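Uncharacterized protein MTH_862 (Methanothermobacter thermautotrophicus, PDB 2R47) is of unknown function but belongs to an archaeal family (DUF2124) and adopts an alpha/beta fold built round a mixed beta sheet. Local coordinates at residues A26-F31 with E79-N84; R66-E69 with G74-L77. All coordinates share one frame; numbering follows the deposited sequence.

How the interactions relate
Two contacts meet the same mixed sheet: interaction 2 pairs strand 74-78, outermost within the chain, with its neighbour 66-71, and interaction 1 joins a loop to the interior strand 28-33. Their centres lie about 11 Å apart, on the same side of the chain's centre. Along the chain they are nested: 26-31 comes first, then both arms of the hairpin in interaction 2, 66-69 and 74-77, and finally 79-84, which returns to 26-31 in interaction 1. The contacts touch where Ser81 CB packs 3.6 Å from Lys67 CG and where Glu79 and Lys67 form a long, weak ion pair. Through Arg28 the chain leaving the hairpin also meets the inner strand 28-33.

Interaction 1. Residues A26-F31 with E79-N84; sequences AERIGF and EISPGN
Arg28 reaches from the start of strand 28-33 to the backbone carbonyls of Ser81, Gly83 and Asn84, in a loop whose Pro82 centres an inverse gamma turn. The loop leads into strand 88-91, the parallel neighbour of strand 28-33 in the mixed sheet. Asp86, further along the same connection, accepts hydrogen bonds from the backbone N of Glu27 and Arg28, a second polar tie to the start of the strand.

From CB, which heads toward the loop, the side chain sets CG anti to the backbone N (chi1 -176°) and runs extended as far as NE. CG passes 3.7 Å from Asn84 O, and CD goes by the same oxygen. NE then lies 2.7 Å from Asn84 O in a weak, bent hydrogen bond, and makes a second weak one to Gly83 O at 3.2 Å. The one bond that is not weak is that of NH2 to Gly83 O, 2.9 Å long with 156° at the hydrogen. Gly83 O sits almost exactly in the guanidinium plane and is gripped by two N-H groups of one edge, although NH2 approaches it nearly broadside, at 98° to the C=O bond. Arg28 NH2 also gives a weak bond to Ser81 O, at 3.2 Å, but its 3.0 Å approach to Gly83 N sets donor against donor and is no bond. Ser81 O weakly accepts the Gly83 N-H too, within the turn. Together these bonds probably restrain rotation of the guanidinium group, though Arg28 was modelled in two conformers and this pattern belongs to one of them. At the remaining corner, a water 2.5 Å from Arg28 NH1 is suspiciously close and its position doubtful; its link to Ser81 OG, 3.3 Å, is weak.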
ATOM      1  N   ALA A  26     -20.798  -7.788  -2.171  1.00 22.60           N
ATOM      2  CA  ALA A  26     -20.298  -8.364  -0.914  1.00 21.39           C
ATOM      3  C   ALA A  26     -20.659  -7.518   0.284  1.00 21.12           C
ATOM      4  O   ALA A  26     -20.723  -6.299   0.187  1.00 21.83           O
ATOM      5  CB  ALA A  26     -18.750  -8.521  -0.957  1.00 22.00           C
ATOM      6  N   GLU A  27     -20.816  -8.162   1.439  1.00 20.59           N
ATOM      7  CA  GLU A  27     -21.040  -7.470   2.702  1.00 21.54           C
ATOM      8  C   GLU A  27     -19.735  -7.415   3.527  1.00 19.85           C
ATOM      9  O   GLU A  27     -19.495  -6.456   4.242  1.00 17.51           O
ATOM     10  CB  GLU A  27     -22.078  -8.229   3.558  1.00 21.97           C
ATOM     11  CG  GLU A  27     -23.498  -8.262   3.036  1.00 26.87           C
ATOM     12  CD  GLU A  27     -24.509  -8.979   3.993  1.00 25.46           C
ATOM     13  OE1 GLU A  27     -24.130  -9.730   4.962  1.00 27.88           O
ATOM     14  OE2 GLU A  27     -25.719  -8.774   3.750  1.00 33.69           O
ATOM     15  N   ARG A  28     -18.969  -8.519   3.497  1.00 18.80           N
ATOM     16  CA  ARG A  28     -17.853  -8.705   4.409  0.60 18.80           C
ATOM     17  C   ARG A  28     -16.706  -9.259   3.585  1.00 18.88           C
ATOM     18  O   ARG A  28     -16.849 -10.310   2.952  1.00 19.65           O
ATOM     19  CB  ARG A  28     -18.239  -9.674   5.543  0.60 19.00           C
ATOM     20  CG  ARG A  28     -17.172  -9.864   6.624  0.60 19.74           C
ATOM     21  CD  ARG A  28     -17.689 -10.527   7.927  0.60 19.33           C
ATOM     22  NE  ARG A  28     -16.592 -11.085   8.734  0.60 22.13           N
ATOM     23  CZ  ARG A  28     -15.989 -10.429   9.712  0.60 24.49           C
ATOM     24  NH1 ARG A  28     -16.383  -9.195  10.034  0.60 31.29           N
ATOM     25  NH2 ARG A  28     -15.043 -11.004  10.409  0.60 28.55           N
ATOM     26  N   ILE A  29     -15.589  -8.535   3.607  1.00 17.63           N
ATOM     27  CA  ILE A  29     -14.394  -8.949   2.878  0.60 16.83           C
ATOM     28  C   ILE A  29     -13.266  -9.245   3.855  1.00 15.65           C
ATOM     29  O   ILE A  29     -13.069  -8.523   4.829  1.00 15.40           O
ATOM     30  CB  ILE A  29     -13.952  -7.871   1.877  0.60 17.00           C
ATOM     31  CG1 ILE A  29     -15.080  -7.583   0.878  0.60 19.20           C
ATOM     32  CG2 ILE A  29     -12.672  -8.326   1.098  0.60 16.37           C
ATOM     33  CD1 ILE A  29     -14.790  -6.419  -0.048  0.60 19.76           C
ATOM     34  N   GLY A  30     -12.531 -10.310   3.579  1.00 14.00           N
ATOM     35  CA  GLY A  30     -11.381 -10.720   4.381  1.00 13.74           C
ATOM     36  C   GLY A  30     -10.193 -10.615   3.459  1.00 14.32           C
ATOM     37  O   GLY A  30     -10.282 -11.056   2.327  1.00 15.19           O
ATOM     38  N   PHE A  31      -9.119  -9.983   3.919  1.00 13.96           N
ATOM     39  CA  PHE A  31      -7.854  -9.927   3.131  1.00 13.70           C
ATOM     40  C   PHE A  31      -6.846 -10.747   3.907  1.00 14.42           C
ATOM     41  O   PHE A  31      -6.640 -10.436   5.064  1.00 15.82           O
ATOM     42  CB  PHE A  31      -7.350  -8.473   3.049  1.00 13.01           C
ATOM     43  CG  PHE A  31      -8.289  -7.543   2.293  1.00 13.54           C
ATOM     44  CD1 PHE A  31      -8.113  -7.309   0.940  1.00 14.01           C
ATOM     45  CD2 PHE A  31      -9.313  -6.857   2.975  1.00 15.32           C
ATOM     46  CE1 PHE A  31      -8.946  -6.423   0.240  1.00 16.19           C
ATOM     47  CE2 PHE A  31     -10.171  -5.965   2.276  1.00 13.36           C
ATOM     48  CZ  PHE A  31      -9.978  -5.762   0.911  1.00 14.69           C
ATOM     49  N   GLU A  79     -10.160  -4.514  16.649  1.00 22.45           N
ATOM     50  CA  GLU A  79     -10.140  -5.716  17.522  1.00 22.91           C
ATOM     51  C   GLU A  79     -10.110  -7.025  16.747  1.00 23.27           C
ATOM     52  O   GLU A  79     -10.416  -7.068  15.548  1.00 22.77           O
ATOM     53  CB  GLU A  79     -11.318  -5.715  18.484  1.00 25.17           C
ATOM     54  CG  GLU A  79     -12.639  -5.900  17.827  1.00 29.17           C
ATOM     55  CD  GLU A  79     -13.795  -5.726  18.832  1.00 39.08           C
ATOM     56  OE1 GLU A  79     -13.521  -5.500  20.046  1.00 44.75           O
ATOM     57  OE2 GLU A  79     -14.955  -5.814  18.399  1.00 40.13           O
ATOM     58  N   ILE A  80      -9.743  -8.095  17.434  1.00 22.39           N
ATOM     59  CA  ILE A  80      -9.806  -9.446  16.862  1.00 22.98           C
ATOM     60  C   ILE A  80     -11.250  -9.755  16.442  1.00 22.58           C
ATOM     61  O   ILE A  80     -12.203  -9.462  17.183  1.00 22.32           O
ATOM     62  CB  ILE A  80      -9.314 -10.526  17.906  1.00 23.76           C
ATOM     63  CG1 ILE A  80      -7.808 -10.385  18.212  1.00 24.25           C
ATOM     64  CG2 ILE A  80      -9.669 -11.946  17.449  1.00 23.60           C
ATOM     65  CD1 ILE A  80      -6.889 -10.866  17.135  1.00 24.05           C
ATOM     66  N   SER A  81     -11.413 -10.366  15.267  1.00 21.08           N
ATOM     67  CA  SER A  81     -12.720 -10.517  14.643  1.00 21.86           C
ATOM     68  C   SER A  81     -12.718 -11.663  13.639  1.00 21.21           C
ATOM     69  O   SER A  81     -12.642 -11.423  12.448  1.00 20.46           O
ATOM     70  CB  SER A  81     -13.167  -9.180  13.990  1.00 22.71           C
ATOM     71  OG  SER A  81     -14.511  -9.254  13.501  1.00 24.26           O
ATOM     72  N   PRO A  82     -12.771 -12.929  14.121  1.00 21.48           N
ATOM     73  CA  PRO A  82     -12.667 -14.076  13.226  1.00 22.10           C
ATOM     74  C   PRO A  82     -14.065 -14.434  12.668  1.00 22.87           C
ATOM     75  O   PRO A  82     -14.545 -15.548  12.839  1.00 24.64           O
ATOM     76  CB  PRO A  82     -12.106 -15.174  14.149  1.00 23.77           C
ATOM     77  CG  PRO A  82     -12.728 -14.893  15.501  1.00 21.20           C
ATOM     78  CD  PRO A  82     -12.878 -13.350  15.542  1.00 23.38           C
ATOM     79  N   GLY A  83     -14.717 -13.475  12.053  1.00 22.27           N
ATOM     80  CA  GLY A  83     -15.981 -13.741  11.376  1.00 23.66           C
ATOM     81  C   GLY A  83     -15.692 -14.177   9.959  1.00 23.54           C
ATOM     82  O   GLY A  83     -14.812 -13.631   9.280  1.00 22.40           O
ATOM     83  N   ASN A  84     -16.460 -15.126   9.459  1.00 23.18           N
ATOM     84  CA  ASN A  84     -16.209 -15.486   8.088  1.00 22.19           C
ATOM     85  C   ASN A  84     -16.710 -14.390   7.138  1.00 19.56           C
ATOM     86  O   ASN A  84     -17.391 -13.416   7.554  1.00 18.60           O
ATOM     87  CB  ASN A  84     -16.663 -16.924   7.762  1.00 23.52           C
ATOM     88  CG  ASN A  84     -18.109 -17.090   7.810  1.00 25.69           C
ATOM     89  OD1 ASN A  84     -18.607 -18.222   7.726  1.00 29.38           O
ATOM     90  ND2 ASN A  84     -18.822 -16.003   7.963  1.00 24.01           N
TER
HETATM   91  O   HOH W   1     -15.913  -7.134  11.362  1.00 38.91           O

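Interaction 2. Residues R66-E69 with G74-L77; sequences RKLE and GVEL
Leu77, Glu69 and Leu68 bury the most surface where strands 66-71 and 74-78 pair as an antiparallel beta hairpin, their short axes 4.5 Å apart at 165°. Leu77 and Leu68 form a non-hydrogen-bonded pair. Their side chains run alongside each other in the same direction and meet through their delta branches, Leu68 CD2 to Leu77 CD2 at 3.7 Å. Leu68 serves a second neighbour as well: its CB rests 3.7 Å from Val75 CG1, the branch that chi1 of 177° places anti to the backbone N. Beyond the hairpin, Leu68 packs on helix 40-48 and strand 53-58, while Leu77 touches Phe56 of its own chain and Tyr73 of the second subunit.

Glu69 contributes mainly through its backbone. In the hydrogen-bonded pair with Glu76, Glu69 N gives a bond to Glu76 O and Glu69 O receives one from Glu76 N, each 2.8 Å and nearly straight. Glu69 O also takes a CA-H contact from Val75 CA at 3.3 Å, and Lys67 O takes a matching one from Leu77 CA. Both glutamate side chains leave the sheet on the face opposite the leucines, and Glu76 OE2 is held by Thr71 OG1. The chemistry thus divides the hairpin: backbone bonds set the register, Leu68, Val75 and Leu77 form an apolar patch on one face, and the Glu69 and Glu76 carboxylates depart from the other.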
ATOM      1  N   ARG A  66      -8.183  -9.326  12.383  1.00 16.06           N
ATOM      2  CA  ARG A  66      -8.579  -8.077  13.035  0.60 16.61           C
ATOM      3  C   ARG A  66      -9.410  -7.217  12.102  1.00 17.08           C
ATOM      4  O   ARG A  66      -9.205  -7.223  10.849  1.00 17.27           O
ATOM      5  CB  ARG A  66      -7.342  -7.283  13.521  0.60 16.80           C
ATOM      6  CG  ARG A  66      -6.675  -7.933  14.734  0.60 17.02           C
ATOM      7  CD  ARG A  66      -5.657  -7.026  15.385  0.60 16.21           C
ATOM      8  NE  ARG A  66      -5.200  -7.602  16.647  0.60 17.02           N
ATOM      9  CZ  ARG A  66      -5.633  -7.270  17.860  0.60 17.87           C
ATOM     10  NH1 ARG A  66      -6.556  -6.326  18.040  0.60 15.14           N
ATOM     11  NH2 ARG A  66      -5.112  -7.895  18.918  0.60 19.24           N
ATOM     12  N   LYS A  67     -10.335  -6.450  12.687  1.00 17.37           N
ATOM     13  CA  LYS A  67     -11.090  -5.498  11.874  1.00 18.53           C
ATOM     14  C   LYS A  67     -10.144  -4.489  11.207  1.00 18.59           C
ATOM     15  O   LYS A  67      -9.184  -4.031  11.816  1.00 18.58           O
ATOM     16  CB  LYS A  67     -12.114  -4.734  12.729  1.00 18.40           C
ATOM     17  CG  LYS A  67     -13.111  -5.675  13.398  1.00 20.82           C
ATOM     18  CD  LYS A  67     -14.246  -4.930  14.117  1.00 21.35           C
ATOM     19  CE  LYS A  67     -15.071  -5.960  14.907  1.00 27.48           C
ATOM     20  NZ  LYS A  67     -16.317  -5.342  15.479  1.00 30.28           N
ATOM     21  N   LEU A  68     -10.507  -4.105   9.986  1.00 18.94           N
ATOM     22  CA  LEU A  68      -9.907  -3.001   9.254  1.00 18.79           C
ATOM     23  C   LEU A  68     -10.878  -1.851   9.378  1.00 19.67           C
ATOM     24  O   LEU A  68     -11.946  -1.857   8.751  1.00 20.38           O
ATOM     25  CB  LEU A  68      -9.688  -3.414   7.791  1.00 19.12           C
ATOM     26  CG  LEU A  68      -8.506  -4.360   7.526  1.00 17.11           C
ATOM     27  CD1 LEU A  68      -8.620  -4.927   6.092  1.00 16.04           C
ATOM     28  CD2 LEU A  68      -7.177  -3.684   7.715  1.00 18.40           C
ATOM     29  N   GLU A  69     -10.529  -0.900  10.234  1.00 20.13           N
ATOM     30  CA  GLU A  69     -11.433   0.193  10.615  0.60 21.76           C
ATOM     31  C   GLU A  69     -10.961   1.567  10.131  1.00 20.59           C
ATOM     32  O   GLU A  69      -9.772   1.874  10.216  1.00 19.18           O
ATOM     33  CB  GLU A  69     -11.606   0.198  12.140  0.60 22.12           C
ATOM     34  CG  GLU A  69     -12.459  -0.994  12.613  0.60 25.19           C
ATOM     35  CD  GLU A  69     -12.808  -0.972  14.093  0.60 25.19           C
ATOM     36  OE1 GLU A  69     -12.177  -0.231  14.885  0.60 32.47           O
ATOM     37  OE2 GLU A  69     -13.715  -1.728  14.472  0.60 29.76           O
ATOM     38  N   GLY A  74      -6.797   6.938   8.304  1.00 19.58           N
ATOM     39  CA  GLY A  74      -6.968   5.985   7.229  1.00 21.02           C
ATOM     40  C   GLY A  74      -7.512   4.721   7.863  1.00 23.01           C
ATOM     41  O   GLY A  74      -8.241   4.782   8.861  1.00 24.14           O
ATOM     42  N   VAL A  75      -7.174   3.582   7.283  1.00 21.10           N
ATOM     43  CA  VAL A  75      -7.604   2.297   7.788  1.00 22.00           C
ATOM     44  C   VAL A  75      -6.570   1.780   8.760  1.00 22.14           C
ATOM     45  O   VAL A  75      -5.372   1.737   8.417  1.00 21.49           O
ATOM     46  CB  VAL A  75      -7.775   1.293   6.621  1.00 22.54           C
ATOM     47  CG1 VAL A  75      -8.166  -0.083   7.144  1.00 22.56           C
ATOM     48  CG2 VAL A  75      -8.837   1.823   5.673  1.00 23.02           C
ATOM     49  N   GLU A  76      -7.016   1.443   9.968  1.00 20.47           N
ATOM     50  CA  GLU A  76      -6.149   0.879  10.973  1.00 21.40           C
ATOM     51  C   GLU A  76      -6.733  -0.447  11.446  1.00 21.21           C
ATOM     52  O   GLU A  76      -7.924  -0.698  11.295  1.00 21.12           O
ATOM     53  CB  GLU A  76      -5.980   1.831  12.177  1.00 21.89           C
ATOM     54  CG  GLU A  76      -5.430   3.232  11.784  1.00 22.21           C
ATOM     55  CD  GLU A  76      -5.134   4.090  12.991  1.00 24.44           C
ATOM     56  OE1 GLU A  76      -4.319   3.659  13.837  1.00 27.35           O
ATOM     57  OE2 GLU A  76      -5.670   5.213  13.087  1.00 25.51           O
ATOM     58  N   LEU A  77      -5.883  -1.265  12.059  1.00 22.68           N
ATOM     59  CA  LEU A  77      -6.312  -2.544  12.613  1.00 22.33           C
ATOM     60  C   LEU A  77      -7.023  -2.347  13.937  1.00 23.56           C
ATOM     61  O   LEU A  77      -6.584  -1.564  14.769  1.00 24.48           O
ATOM     62  CB  LEU A  77      -5.123  -3.487  12.726  1.00 23.18           C
ATOM     63  CG  LEU A  77      -4.501  -3.958  11.409  1.00 23.47           C
ATOM     64  CD1 LEU A  77      -3.170  -4.642  11.684  1.00 26.08           C
ATOM     65  CD2 LEU A  77      -5.434  -4.929  10.717  1.00 24.98           C
TER